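Local atomic coordinates of putative uncharacterized protein (Emericella nidulans, PDB entry 3PGB), a protein that probably oxidises primary amines to aldehydes with a copper ion and a topaquinone cofactor, as other copper amine oxidases do. Residues A197-A200 against D201-D205. Residues are numbered along the deposited sequence; the frame is centred on the assembly and turned at random.
Sequences ASIA and DITLD
With chi1 at 65°, Ile199 holds CG1 between its backbone N and carbonyl carbon and carries CD1 toward Thr203, whose CG2 lies beside its own backbone N, at the junction between helices 186-198 and 200-207. Ile199 is the N-cap residue of the second helix. Its side chain crosses that of Thr203 at about a right angle, with Ile199 CD1 4.0 Å from Thr203 CG2, and both lie against Phe240 of strand 235-242. On another flank, Ile199 CB packs 4.1 Å from Ile202 CB, and Ile202 goes on to touch Phe290 and Tyr294 of helix 287-294. The junction packs against both the five-stranded antiparallel sheet containing strand 235-242 and helix 287-294. Ile199 O starts the new helix by accepting a hydrogen bond from Thr203 N at 2.9 Å, almost in line with the carbonyl, and a weak, bent bond from Ile202 N. Asp201 folds OD1 back to 3.7 Å from Ile199 C, while its OD2 forms a salt bridge with Arg291. Thr203 OG1 is hydrogen-bonded to Gly209 O, beyond the helix. Leu204, whose side chain touches an N-acetylglucosamine, donates from its backbone N to Ala200 O at 3.0 Å. Leu204 CB rests 3.4 Å from Ala200 O.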
loop_
_atom_site.group_PDB
_atom_site.type_symbol
_atom_site.label_atom_id
_atom_site.label_comp_id
_atom_site.label_asym_id
_atom_site.label_seq_id
_atom_site.Cartn_x
_atom_site.Cartn_y
_atom_site.Cartn_z
ATOM N N ALA A 197 -7.814 6.934 -49.096
ATOM C CA ALA A 197 -7.283 7.063 -50.462
ATOM C C ALA A 197 -7.577 8.448 -51.042
ATOM O O ALA A 197 -6.848 8.932 -51.901
ATOM C CB ALA A 197 -7.848 5.970 -51.374
ATOM N N SER A 198 -8.652 9.071 -50.561
ATOM C CA SER A 198 -8.995 10.451 -50.909
ATOM C C SER A 198 -7.908 11.454 -50.479
ATOM O O SER A 198 -7.772 12.524 -51.078
ATOM C CB SER A 198 -10.331 10.836 -50.261
ATOM O OG SER A 198 -10.968 11.867 -50.981
ATOM N N ILE A 199 -7.161 11.106 -49.427
ATOM C CA ILE A 199 -6.086 11.947 -48.901
ATOM C C ILE A 199 -4.757 11.188 -48.812
ATOM O O ILE A 199 -3.923 11.484 -47.950
ATOM C CB ILE A 199 -6.466 12.536 -47.516
ATOM C CG1 ILE A 199 -6.624 11.445 -46.457
ATOM C CG2 ILE A 199 -7.766 13.315 -47.616
ATOM C CD1 ILE A 199 -6.595 11.988 -45.046
ATOM N N ALA A 200 -4.553 10.225 -49.712
ATOM C CA ALA A 200 -3.323 9.432 -49.729
ATOM C C ALA A 200 -2.101 10.305 -49.989
ATOM O O ALA A 200 -1.044 10.110 -49.385
ATOM C CB ALA A 200 -3.406 8.347 -50.772
ATOM N N ASP A 201 -2.247 11.262 -50.900
ATOM C CA ASP A 201 -1.177 12.216 -51.178
ATOM C C ASP A 201 -0.828 13.028 -49.927
ATOM O O ASP A 201 0.338 13.364 -49.707
ATOM C CB ASP A 201 -1.569 13.147 -52.331
ATOM C CG ASP A 201 -2.750 14.035 -51.990
ATOM O OD1 ASP A 201 -3.752 13.517 -51.443
ATOM O OD2 ASP A 201 -2.681 15.255 -52.266
ATOM N N ILE A 202 -1.840 13.333 -49.117
ATOM C CA ILE A 202 -1.650 14.102 -47.890
ATOM C C ILE A 202 -0.980 13.275 -46.798
ATOM O O ILE A 202 -0.087 13.772 -46.121
ATOM C CB ILE A 202 -2.976 14.684 -47.359
ATOM C CG1 ILE A 202 -3.492 15.762 -48.319
ATOM C CG2 ILE A 202 -2.784 15.267 -45.963
ATOM C CD1 ILE A 202 -4.840 16.332 -47.935
ATOM N N THR A 203 -1.394 12.018 -46.639
ATOM C CA THR A 203 -0.782 11.138 -45.631
ATOM C C THR A 203 0.650 10.763 -46.001
ATOM O O THR A 203 1.441 10.415 -45.130
ATOM C CB THR A 203 -1.614 9.853 -45.358
ATOM O OG1 THR A 203 -1.589 8.977 -46.496
ATOM C CG2 THR A 203 -3.052 10.211 -45.000
ATOM N N LEU A 204 0.974 10.833 -47.291
ATOM C CA LEU A 204 2.345 10.621 -47.769
ATOM C C LEU A 204 3.220 11.824 -47.440
ATOM O O LEU A 204 4.377 11.672 -47.053
ATOM C CB LEU A 204 2.366 10.375 -49.287
ATOM C CG LEU A 204 2.378 8.918 -49.758
ATOM C CD1 LEU A 204 2.068 8.836 -51.248
ATOM C CD2 LEU A 204 3.728 8.273 -49.445
ATOM N N ASP A 205 2.663 13.019 -47.608
ATOM C CA ASP A 205 3.397 14.259 -47.352
ATOM C C ASP A 205 3.598 14.505 -45.852
ATOM O O ASP A 205 4.582 15.121 -45.436
ATOM C CB ASP A 205 2.653 15.442 -47.968
ATOM C CG ASP A 205 3.505 16.691 -48.037
ATOM O OD1 ASP A 205 4.590 16.624 -48.649
ATOM O OD2 ASP A 205 3.089 17.736 -47.488
#